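Local structure of cycloserine biosynthesis protein DcsG (Streptomyces lavendulae, 6JIL) at residues R132-K137 and E156-H161; R93-L98 and I106-V111; E61-F66 and L166-H171; R230-A235 and V255-G260. The protein catalyses the ATP-dependent, magnesium-requiring ring closure of O-ureido-D-serine to the antibiotic D-cycloserine, as a monomeric ATP-grasp ligase. All coordinates share one frame; numbering follows the deposited sequence.

Contact 1 (R132-K137 and E156-H161); sequences REFVVK and EPASRH. With ADP (adenosine-5'-diphosphate), chain G.
Val-136 lays its CG1 methyl over one face of the His-161 imidazole, and Phe-134 presents a ring edge to Ala-158. The first is a CH-pi contact. CG1 lies 3.7 Å from the centroid of the imidazole, 18° off the ring normal, and is offset toward the rim on the ND1 side. The atom pair Val-136 CG1 and His-161 ND1 is 3.5 Å apart. The CG of His-161 is anti to the backbone N (chi1 178°), which carries the imidazole from the helix to the strand, where it runs alongside Val-136 in the opposite sense. At the Phe-134 ring, CB of Ala-158 sits close to the ring plane, 3.6 Å from CZ. The other branch of Val-136, CG2, is 4.1 Å from the same Ala-158 CB. Strand 133-137 and helix 156-161 run nearly parallel, 20° apart, with 9.2 Å between their axes. The small Ala-158 is consistent with the close approach of the ring edge.

The other side of the strand belongs to the nucleotide. Val-135 CG2 packs against the adenine, 3.8 Å from C6 of ADP. Lys-137 bends at chi3 and gives hydrogen bonds from NZ to N7 and to O1A of ADP, each 3.0 Å. Gln-175 OE1 is a further partner of NZ.

His-161 ND1 is hydrogen-bonded to Tyr-150 OH on strand 148-151, which probably helps fix the ring's rotation. The strand thus has an apolar side toward the helix and a nucleotide side where the charge of Lys-137 probably offsets that of the alpha-phosphate.

Contact 2 (R93-L98 and I106-V111); sequences RYLADL and IPTTVV
Thr-108 OG1 meets CD1 of Leu-95 across the contact and is gripped by two polar groups besides. It donates to the backbone O of Ile-106 at 2.7 Å. That donor stands above the carbonyl plane, 36° out of it. The second polar partner is NE2 of Gln-175, a residue that binds ATP. The hydroxyl oxygen is anti to the threonine's own carbonyl carbon (chi1 -68°), which lets it reach back along the chain to Ile-106.

Leu-95 comes from the beginning of helix 94-100. Its CD1 methyl reaches to 3.5 Å from Thr-108 OG1, and the two side chains lie roughly perpendicular. Leu-95 also packs on Gln-175 and on Val-267 of strand 265-271.

The second pair lies nearer the surface. Arg-93 CG rests against the two methyls of Val-110, at 3.9 Å from CG1 and 4.2 Å from CG2. The arginine uses its aliphatic part for this, while its NH1 forms a salt bridge with Asp-91.

Ile-106 touches the bound ADP, and Lys-92, which binds ATP, directly precedes 93-98. The contact therefore borders the nucleotide pocket. Its chemistry is a hydroxyl already engaged by Ile-106 and Gln-175, with a methyl from the helix against it. The bond to Ile-106 O helps fix the hydroxyl, and the bond with Gln-175 NE2 probably helps hold that side chain beside the nucleotide.

Contact 3 (E61-F66 and L166-H171); sequences ERQAEF and LANGSH
Gln-63 and Asn-168 are joined chiefly through a water. This water donates to OE1 of Gln-63 at 3.0 Å and accepts from ND2 of Asn-168 at 2.8 Å. The same water donates to the backbone O of Glu-61, 2.9 Å away. It is thus held by three protein atoms, two from 61-66 and one from 166-171. The Gln-63 chain bends at chi2 (85°), which brings its amide round to the water and leaves NE2 facing the other segment.

Direct approach is slight. Gln-63 NE2 comes to 3.7 Å from OG of Ser-170 and to 4.1 Å from ND2 of Asn-168. The two amide planes are turned 48° against each other. Only 65 Å² of surface is buried in all.

A shared acid adds to the link. Asp-140 takes a hydrogen bond with Ser-170 OG through its OD2, and a weak one from Gln-63 NE2 through its OD1. One carboxylate therefore reaches both sides.

Helix ends lie in both segments. Arg-62 is at the N-cap position of helix 63-76. At the other side, helix 155-167 closes in a Schellman motif: Gly-169 has positive phi (77°), and its N bonds back to the O of Leu-166 at 2.6 Å.

The contact thus joins the start of helix 63-76 to the turn that leaves helix 155-167 and leads into strand 172-176. Behind it, Phe-66 packs edge-to-face on Trp-38, while Leu-166 lies on Val-111 of strand 109-111.

Contact 4 (R230-A235 and V255-G260); sequences RAVAAA and VDLVRG
Helix 230-235 lies over strand 255-259, and the nearest CA atoms are those of Ala-233 and Val-255, 5.6 Å apart. The small alanine side chain is consistent with so close an approach.

Val-255 fits around this alanine with all three of its side-chain carbons. Its CB is 3.8 Å from CB of Ala-233. Its CG1 methyl lies 3.8 Å from the CA of Ala-233. Its CG2 methyl reaches the carbonyl side, 3.8 Å from O of Ala-233. With CG1 anti to the backbone N of Val-255 (chi1 -177°), one methyl lies toward CA of the alanine and the other toward its O. Ala-233 also packs on Leu-189 and Phe-191 of strand 186-192.

One residue earlier on the helix, Val-232 meets Leu-257. Its CG1 methyl is 4.5 Å from CG of Leu-257, a looser apolar touch. Leu-257 points to the helix, as Val-255 does. Between them Asp-256 points the other way, where it forms a salt bridge through OD1 with NE of Arg-254, probably an active-site residue. Pro-265, on the adjoining strand 265-271, touches Val-232 from outside the pair.

The two segments bury 177 Å², and the side chains that meet are all aliphatic. This is a helix packed on the back of an antiparallel sheet, part of the ATP-grasp fold. The opposite side of strand 252-259 faces the catalytic region, and the next strand in the sheet, 265-271, carries the magnesium ligands Glu-269 and Glu-271.

How the contacts relate
From the N terminus, contact 3 opens first, at 61-66. It closes at 166-171, spans the longest loop and ties helix 63-76 to the end of helix 155-167. Contacts 2 and 1 both fall within that loop, in series: 93-98 meets 106-111, then 132-137 meets 156-161. Contact 4 comes last and lies outside it, packing helix 227-244 on strand 252-259. None of the loops cross. Contacts 1 and 2 reach the same antiparallel sheet, and contacts 1 and 3 share helix 155-167. Contact 2 touches contact 3 through Val-110 against His-171, and contact 4 through Ile-106 on Val-258. Contact 2 thus lies between the two antiparallel sheets, beside the nucleotide.

Contact 1 (R132-K137 and E156-H161)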
# COMPACT_ATOMS: atom_id res chain seq x y z
N ARG A 132 -24.29 1.64 6.35
CA ARG A 132 -24.70 2.90 6.96
C ARG A 132 -23.78 4.01 6.49
O ARG A 132 -24.19 5.16 6.34
CB ARG A 132 -24.64 2.79 8.50
CG ARG A 132 -25.74 1.94 9.13
CD ARG A 132 -27.10 2.65 9.10
NE ARG A 132 -27.76 2.61 7.79
CZ ARG A 132 -28.85 3.31 7.47
NH1 ARG A 132 -29.41 4.12 8.36
NH2 ARG A 132 -29.39 3.20 6.26
N GLU A 133 -22.52 3.67 6.27
CA GLU A 133 -21.54 4.64 5.81
C GLU A 133 -20.67 3.98 4.76
O GLU A 133 -20.58 2.75 4.71
CB GLU A 133 -20.69 5.13 6.99
CG GLU A 133 -21.52 5.85 8.05
CD GLU A 133 -20.70 6.39 9.19
OE1 GLU A 133 -19.91 7.34 8.98
OE2 GLU A 133 -20.84 5.87 10.32
N PHE A 134 -20.06 4.78 3.90
CA PHE A 134 -19.20 4.24 2.86
C PHE A 134 -17.97 5.11 2.74
O PHE A 134 -17.92 6.20 3.31
CB PHE A 134 -19.94 4.16 1.53
CG PHE A 134 -20.42 5.49 1.00
CD1 PHE A 134 -19.79 6.09 -0.09
CD2 PHE A 134 -21.55 6.11 1.54
CE1 PHE A 134 -20.27 7.29 -0.63
CE2 PHE A 134 -22.04 7.30 1.00
CZ PHE A 134 -21.41 7.89 -0.09
N VAL A 135 -16.96 4.64 2.01
CA VAL A 135 -15.74 5.41 1.85
C VAL A 135 -15.42 5.62 0.39
O VAL A 135 -15.65 4.74 -0.44
CB VAL A 135 -14.55 4.70 2.53
CG1 VAL A 135 -13.28 5.54 2.39
CG2 VAL A 135 -14.86 4.45 3.99
N VAL A 136 -14.88 6.80 0.09
CA VAL A 136 -14.47 7.14 -1.25
C VAL A 136 -12.96 7.29 -1.22
O VAL A 136 -12.40 7.90 -0.31
CB VAL A 136 -15.08 8.48 -1.74
CG1 VAL A 136 -14.40 8.92 -3.05
CG2 VAL A 136 -16.60 8.32 -1.93
N LYS A 137 -12.28 6.73 -2.22
CA LYS A 137 -10.84 6.82 -2.26
C LYS A 137 -10.33 6.51 -3.66
O LYS A 137 -10.94 5.72 -4.38
CB LYS A 137 -10.21 5.83 -1.28
CG LYS A 137 -10.24 4.40 -1.80
CD LYS A 137 -9.62 3.39 -0.83
CE LYS A 137 -10.54 3.07 0.33
NZ LYS A 137 -10.02 1.94 1.15
N GLU A 156 -24.68 12.72 -3.00
CA GLU A 156 -24.35 13.83 -3.88
C GLU A 156 -22.98 14.41 -3.56
O GLU A 156 -22.14 14.55 -4.45
CB GLU A 156 -25.44 14.91 -3.81
CG GLU A 156 -25.39 15.93 -4.95
CD GLU A 156 -24.42 17.07 -4.68
OE1 GLU A 156 -24.18 17.88 -5.60
OE2 GLU A 156 -23.91 17.16 -3.54
N PRO A 157 -22.73 14.76 -2.29
CA PRO A 157 -21.42 15.33 -1.94
C PRO A 157 -20.29 14.35 -2.28
O PRO A 157 -19.26 14.74 -2.82
CB PRO A 157 -21.54 15.57 -0.44
CG PRO A 157 -22.99 15.88 -0.27
CD PRO A 157 -23.64 14.82 -1.13
N ALA A 158 -20.49 13.08 -1.96
CA ALA A 158 -19.49 12.07 -2.25
C ALA A 158 -19.30 11.94 -3.76
O ALA A 158 -18.18 11.72 -4.23
CB ALA A 158 -19.90 10.73 -1.64
N SER A 159 -20.38 12.07 -4.53
CA SER A 159 -20.28 11.95 -5.97
C SER A 159 -19.39 13.07 -6.49
O SER A 159 -18.70 12.92 -7.50
CB SER A 159 -21.66 12.03 -6.62
OG SER A 159 -22.26 13.30 -6.42
N ARG A 160 -19.39 14.20 -5.78
CA ARG A 160 -18.57 15.34 -6.17
C ARG A 160 -17.12 15.03 -5.83
O ARG A 160 -16.21 15.46 -6.53
CB ARG A 160 -19.03 16.61 -5.45
CG ARG A 160 -20.15 17.36 -6.17
CD ARG A 160 -21.14 17.99 -5.20
NE ARG A 160 -20.48 18.77 -4.14
CZ ARG A 160 -21.12 19.32 -3.11
NH1 ARG A 160 -22.43 19.17 -2.98
NH2 ARG A 160 -20.44 20.00 -2.19
N HIS A 161 -16.92 14.27 -4.76
CA HIS A 161 -15.58 13.87 -4.37
C HIS A 161 -15.11 12.90 -5.45
O HIS A 161 -13.98 12.99 -5.93
CB HIS A 161 -15.61 13.18 -3.00
CG HIS A 161 -14.27 12.70 -2.53
ND1 HIS A 161 -14.12 11.97 -1.37
CD2 HIS A 161 -13.04 12.82 -3.06
CE1 HIS A 161 -12.84 11.67 -1.21
NE2 HIS A 161 -12.16 12.18 -2.22
PB ADP G . -4.28 4.46 1.96
O1B ADP G . -3.82 4.13 3.47
O2B ADP G . -3.37 3.74 0.97
O3B ADP G . -4.18 5.99 1.74
PA ADP G . -6.49 3.08 2.86
O1A ADP G . -7.25 2.00 2.24
O2A ADP G . -5.40 2.42 3.81
O3A ADP G . -5.82 3.98 1.67
O5' ADP G . -7.50 4.02 3.68
C5' ADP G . -6.77 4.84 4.58
C4' ADP G . -7.44 4.76 5.96
O4' ADP G . -8.85 5.05 5.85
C3' ADP G . -7.31 3.36 6.56
O3' ADP G . -6.12 3.22 7.32
C2' ADP G . -8.59 3.22 7.39
O2' ADP G . -8.40 3.70 8.73
C1' ADP G . -9.62 4.06 6.60
N9 ADP G . -10.45 3.21 5.70
C8 ADP G . -10.36 3.13 4.33
N7 ADP G . -11.27 2.33 3.86
C5 ADP G . -12.00 1.84 4.88
C6 ADP G . -13.23 1.12 4.97
N6 ADP G . -13.81 0.58 3.84
N1 ADP G . -13.82 1.00 6.18
C2 ADP G . -13.29 1.53 7.28
N3 ADP G . -12.15 2.22 7.24
C4 ADP G . -11.48 2.40 6.09

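Contact 2 (R93-L98 and I106-V111)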
# COMPACT_ATOMS: atom_id res chain seq x y z
N ARG A 93 -6.89 -1.50 -7.51
CA ARG A 93 -7.74 -2.39 -8.28
C ARG A 93 -7.24 -3.82 -8.09
O ARG A 93 -7.90 -4.78 -8.51
CB ARG A 93 -7.71 -1.99 -9.76
CG ARG A 93 -8.58 -0.78 -10.06
CD ARG A 93 -8.07 -0.01 -11.25
NE ARG A 93 -8.07 -0.81 -12.46
CZ ARG A 93 -7.40 -0.48 -13.56
NH1 ARG A 93 -6.69 0.64 -13.58
NH2 ARG A 93 -7.44 -1.26 -14.63
N TYR A 94 -6.09 -3.98 -7.44
CA TYR A 94 -5.56 -5.31 -7.19
C TYR A 94 -6.48 -6.06 -6.22
O TYR A 94 -6.41 -7.29 -6.10
CB TYR A 94 -4.12 -5.24 -6.64
CG TYR A 94 -3.96 -4.43 -5.37
CD1 TYR A 94 -4.58 -4.83 -4.18
CD2 TYR A 94 -3.27 -3.22 -5.36
CE1 TYR A 94 -4.51 -4.05 -3.03
CE2 TYR A 94 -3.19 -2.43 -4.22
CZ TYR A 94 -3.82 -2.85 -3.06
OH TYR A 94 -3.81 -2.05 -1.94
N LEU A 95 -7.36 -5.34 -5.53
CA LEU A 95 -8.28 -5.98 -4.59
C LEU A 95 -9.24 -6.94 -5.29
O LEU A 95 -9.74 -7.88 -4.67
CB LEU A 95 -9.10 -4.94 -3.81
CG LEU A 95 -8.37 -4.09 -2.77
CD1 LEU A 95 -9.31 -3.03 -2.26
CD2 LEU A 95 -7.86 -4.95 -1.62
N ALA A 96 -9.51 -6.71 -6.57
CA ALA A 96 -10.41 -7.59 -7.32
C ALA A 96 -9.67 -8.86 -7.72
O ALA A 96 -10.26 -9.94 -7.80
CB ALA A 96 -10.94 -6.88 -8.56
N ASP A 97 -8.37 -8.73 -7.98
CA ASP A 97 -7.56 -9.89 -8.33
C ASP A 97 -7.43 -10.76 -7.09
O ASP A 97 -7.46 -11.99 -7.18
CB ASP A 97 -6.18 -9.44 -8.82
CG ASP A 97 -6.23 -8.71 -10.15
OD1 ASP A 97 -5.70 -7.57 -10.24
OD2 ASP A 97 -6.79 -9.26 -11.11
N LEU A 98 -7.31 -10.12 -5.93
CA LEU A 98 -7.21 -10.86 -4.68
C LEU A 98 -8.50 -11.62 -4.43
O LEU A 98 -8.48 -12.77 -4.01
CB LEU A 98 -6.94 -9.92 -3.50
CG LEU A 98 -5.55 -9.29 -3.46
CD1 LEU A 98 -5.39 -8.44 -2.20
CD2 LEU A 98 -4.49 -10.38 -3.51
N ILE A 106 -12.39 -6.32 1.47
CA ILE A 106 -13.50 -5.44 1.77
C ILE A 106 -14.30 -5.30 0.49
O ILE A 106 -13.72 -5.07 -0.57
CB ILE A 106 -13.01 -4.04 2.20
CG1 ILE A 106 -12.35 -4.11 3.58
CG2 ILE A 106 -14.17 -3.05 2.20
CD1 ILE A 106 -11.80 -2.77 4.08
N PRO A 107 -15.63 -5.47 0.56
CA PRO A 107 -16.46 -5.33 -0.64
C PRO A 107 -16.01 -4.04 -1.33
O PRO A 107 -16.13 -2.95 -0.76
CB PRO A 107 -17.87 -5.25 -0.07
CG PRO A 107 -17.78 -6.17 1.12
CD PRO A 107 -16.46 -5.80 1.74
N THR A 108 -15.50 -4.17 -2.55
CA THR A 108 -14.95 -3.05 -3.30
C THR A 108 -15.54 -2.81 -4.68
O THR A 108 -15.58 -3.73 -5.50
CB THR A 108 -13.42 -3.24 -3.44
OG1 THR A 108 -12.80 -3.11 -2.16
CG2 THR A 108 -12.83 -2.25 -4.42
N THR A 109 -15.97 -1.58 -4.94
CA THR A 109 -16.55 -1.20 -6.23
C THR A 109 -15.69 -0.15 -6.94
O THR A 109 -15.53 0.96 -6.44
CB THR A 109 -17.97 -0.63 -6.06
OG1 THR A 109 -18.86 -1.68 -5.68
CG2 THR A 109 -18.46 0.02 -7.36
N VAL A 110 -15.17 -0.51 -8.11
CA VAL A 110 -14.31 0.39 -8.88
C VAL A 110 -15.06 1.25 -9.91
O VAL A 110 -15.80 0.73 -10.75
CB VAL A 110 -13.22 -0.42 -9.61
CG1 VAL A 110 -12.26 0.50 -10.32
CG2 VAL A 110 -12.49 -1.30 -8.62
N VAL A 111 -14.87 2.57 -9.82
CA VAL A 111 -15.50 3.53 -10.72
C VAL A 111 -14.42 4.03 -11.69
O VAL A 111 -13.45 4.63 -11.27
CB VAL A 111 -16.04 4.75 -9.94
CG1 VAL A 111 -16.74 5.73 -10.90
CG2 VAL A 111 -16.99 4.29 -8.85

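Contact 3 (E61-F66 and L166-H171)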
# COMPACT_ATOMS: atom_id res chain seq x y z
N GLU A 61 0.71 12.13 -5.62
CA GLU A 61 0.36 13.45 -6.14
C GLU A 61 0.62 13.52 -7.64
O GLU A 61 0.05 14.36 -8.33
CB GLU A 61 1.18 14.54 -5.45
CG GLU A 61 0.66 14.92 -4.10
CD GLU A 61 1.65 15.74 -3.33
OE1 GLU A 61 2.21 16.70 -3.91
OE2 GLU A 61 1.88 15.44 -2.13
N ARG A 62 1.50 12.65 -8.13
CA ARG A 62 1.83 12.62 -9.54
C ARG A 62 2.14 11.19 -9.96
O ARG A 62 3.28 10.84 -10.27
CB ARG A 62 3.01 13.56 -9.83
CG ARG A 62 4.11 13.54 -8.78
CD ARG A 62 5.18 14.59 -9.09
NE ARG A 62 4.63 15.94 -9.13
CZ ARG A 62 4.19 16.61 -8.07
NH1 ARG A 62 4.24 16.06 -6.86
NH2 ARG A 62 3.70 17.84 -8.21
N GLN A 63 1.10 10.37 -9.97
CA GLN A 63 1.20 8.97 -10.30
C GLN A 63 1.85 8.70 -11.65
O GLN A 63 2.84 7.97 -11.72
CB GLN A 63 -0.19 8.33 -10.24
CG GLN A 63 -0.91 8.58 -8.92
CD GLN A 63 -1.67 9.90 -8.88
OE1 GLN A 63 -1.12 10.96 -9.18
NE2 GLN A 63 -2.94 9.85 -8.49
N ALA A 64 1.30 9.27 -12.71
CA ALA A 64 1.85 9.06 -14.05
C ALA A 64 3.35 9.38 -14.10
O ALA A 64 4.12 8.67 -14.74
CB ALA A 64 1.10 9.91 -15.08
N GLU A 65 3.74 10.46 -13.43
CA GLU A 65 5.14 10.89 -13.40
C GLU A 65 6.05 9.84 -12.77
O GLU A 65 7.13 9.57 -13.28
CB GLU A 65 5.31 12.20 -12.63
CG GLU A 65 4.82 13.45 -13.35
CD GLU A 65 3.31 13.55 -13.43
OE1 GLU A 65 2.81 14.58 -13.93
OE2 GLU A 65 2.61 12.61 -13.00
N PHE A 66 5.60 9.26 -11.66
CA PHE A 66 6.39 8.26 -10.95
C PHE A 66 6.47 6.96 -11.75
O PHE A 66 7.53 6.33 -11.81
CB PHE A 66 5.79 7.96 -9.57
CG PHE A 66 6.57 6.94 -8.79
CD1 PHE A 66 7.83 7.24 -8.29
CD2 PHE A 66 6.07 5.66 -8.61
CE1 PHE A 66 8.58 6.28 -7.63
CE2 PHE A 66 6.82 4.69 -7.95
CZ PHE A 66 8.07 5.00 -7.46
N LEU A 166 -12.02 11.42 -10.73
CA LEU A 166 -12.09 10.94 -12.10
C LEU A 166 -11.50 12.00 -13.03
O LEU A 166 -10.80 11.68 -13.99
CB LEU A 166 -13.55 10.68 -12.48
CG LEU A 166 -14.28 9.64 -11.62
CD1 LEU A 166 -15.73 9.52 -12.07
CD2 LEU A 166 -13.57 8.29 -11.70
N ALA A 167 -11.77 13.26 -12.71
CA ALA A 167 -11.27 14.38 -13.51
C ALA A 167 -9.76 14.35 -13.62
O ALA A 167 -9.20 14.76 -14.64
CB ALA A 167 -11.73 15.70 -12.90
N ASN A 168 -9.09 13.89 -12.57
CA ASN A 168 -7.64 13.81 -12.57
C ASN A 168 -7.23 12.52 -13.28
O ASN A 168 -6.05 12.20 -13.38
CB ASN A 168 -7.11 13.83 -11.13
CG ASN A 168 -5.60 13.73 -11.05
OD1 ASN A 168 -4.87 14.31 -11.86
ND2 ASN A 168 -5.11 12.99 -10.05
N GLY A 169 -8.22 11.79 -13.78
CA GLY A 169 -7.95 10.55 -14.49
C GLY A 169 -7.61 9.36 -13.62
O GLY A 169 -6.96 8.42 -14.08
N SER A 170 -8.05 9.37 -12.37
CA SER A 170 -7.80 8.27 -11.45
C SER A 170 -9.06 7.40 -11.37
O SER A 170 -10.17 7.90 -11.57
CB SER A 170 -7.49 8.78 -10.04
OG SER A 170 -6.32 9.57 -9.99
N HIS A 171 -8.89 6.12 -11.08
CA HIS A 171 -10.04 5.24 -10.90
C HIS A 171 -10.42 5.46 -9.44
O HIS A 171 -9.57 5.77 -8.62
CB HIS A 171 -9.67 3.78 -11.12
CG HIS A 171 -9.72 3.34 -12.54
ND1 HIS A 171 -8.85 3.79 -13.50
CD2 HIS A 171 -10.56 2.47 -13.17
CE1 HIS A 171 -9.13 3.23 -14.66
NE2 HIS A 171 -10.17 2.42 -14.49
O HOH W 1 -2.39 13.63 -9.63

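Contact 4 (R230-A235 and V255-G260)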
# COMPACT_ATOMS: atom_id res chain seq x y z
N ARG A 230 -2.42 -13.84 9.91
CA ARG A 230 -1.22 -14.22 9.17
C ARG A 230 -1.60 -15.15 8.03
O ARG A 230 -1.00 -15.11 6.95
CB ARG A 230 -0.22 -14.89 10.10
CG ARG A 230 0.30 -13.96 11.18
CD ARG A 230 1.43 -14.56 11.98
NE ARG A 230 0.98 -15.59 12.91
CZ ARG A 230 1.80 -16.24 13.74
NH1 ARG A 230 3.10 -15.96 13.75
NH2 ARG A 230 1.31 -17.16 14.57
N ALA A 231 -2.61 -15.97 8.26
CA ALA A 231 -3.08 -16.89 7.23
C ALA A 231 -3.67 -16.11 6.05
O ALA A 231 -3.40 -16.43 4.89
CB ALA A 231 -4.13 -17.82 7.81
N VAL A 232 -4.45 -15.08 6.33
CA VAL A 232 -5.05 -14.28 5.27
C VAL A 232 -3.96 -13.48 4.55
O VAL A 232 -3.91 -13.46 3.32
CB VAL A 232 -6.14 -13.33 5.82
CG1 VAL A 232 -6.51 -12.30 4.77
CG2 VAL A 232 -7.38 -14.12 6.21
N ALA A 233 -3.09 -12.83 5.32
CA ALA A 233 -2.02 -12.04 4.74
C ALA A 233 -1.18 -12.86 3.77
O ALA A 233 -0.85 -12.41 2.69
CB ALA A 233 -1.13 -11.48 5.85
N ALA A 234 -0.82 -14.08 4.19
CA ALA A 234 -0.00 -14.97 3.37
C ALA A 234 -0.73 -15.41 2.11
O ALA A 234 -0.09 -15.71 1.10
CB ALA A 234 0.42 -16.20 4.18
N ALA A 235 -2.06 -15.47 2.17
CA ALA A 235 -2.85 -15.86 1.00
C ALA A 235 -2.83 -14.72 0.00
O ALA A 235 -2.71 -14.94 -1.20
CB ALA A 235 -4.28 -16.18 1.40
N VAL A 255 0.43 -6.30 4.44
CA VAL A 255 -0.96 -6.59 4.18
C VAL A 255 -1.75 -6.03 5.33
O VAL A 255 -1.55 -6.43 6.48
CB VAL A 255 -1.19 -8.11 4.09
CG1 VAL A 255 -2.64 -8.40 3.74
CG2 VAL A 255 -0.26 -8.71 3.05
N ASP A 256 -2.65 -5.09 5.05
CA ASP A 256 -3.46 -4.47 6.09
C ASP A 256 -4.83 -5.15 6.20
O ASP A 256 -5.57 -5.27 5.21
CB ASP A 256 -3.60 -2.97 5.83
CG ASP A 256 -2.25 -2.29 5.63
OD1 ASP A 256 -1.26 -2.68 6.29
OD2 ASP A 256 -2.18 -1.35 4.81
N LEU A 257 -5.15 -5.60 7.41
CA LEU A 257 -6.39 -6.31 7.69
C LEU A 257 -7.35 -5.59 8.60
O LEU A 257 -6.94 -4.87 9.50
CB LEU A 257 -6.08 -7.67 8.33
CG LEU A 257 -5.65 -8.85 7.46
CD1 LEU A 257 -4.86 -8.38 6.26
CD2 LEU A 257 -4.85 -9.82 8.32
N VAL A 258 -8.64 -5.81 8.37
CA VAL A 258 -9.70 -5.24 9.20
C VAL A 258 -10.63 -6.38 9.59
O VAL A 258 -10.68 -7.41 8.91
CB VAL A 258 -10.49 -4.12 8.48
CG1 VAL A 258 -9.58 -2.92 8.25
CG2 VAL A 258 -11.05 -4.63 7.15
N ARG A 259 -11.37 -6.21 10.68
CA ARG A 259 -12.29 -7.23 11.18
C ARG A 259 -13.69 -7.09 10.61
O ARG A 259 -14.31 -6.04 10.75
CB ARG A 259 -12.37 -7.17 12.71
CG ARG A 259 -11.02 -7.20 13.42
CD ARG A 259 -11.14 -7.03 14.95
NE ARG A 259 -11.65 -8.21 15.63
CZ ARG A 259 -12.94 -8.50 15.80
NH1 ARG A 259 -13.87 -7.68 15.33
NH2 ARG A 259 -13.29 -9.61 16.43
N GLY A 260 -14.19 -8.14 9.98
CA GLY A 260 -15.54 -8.09 9.45
C GLY A 260 -16.51 -8.27 10.60
O GLY A 260 -16.08 -8.44 11.74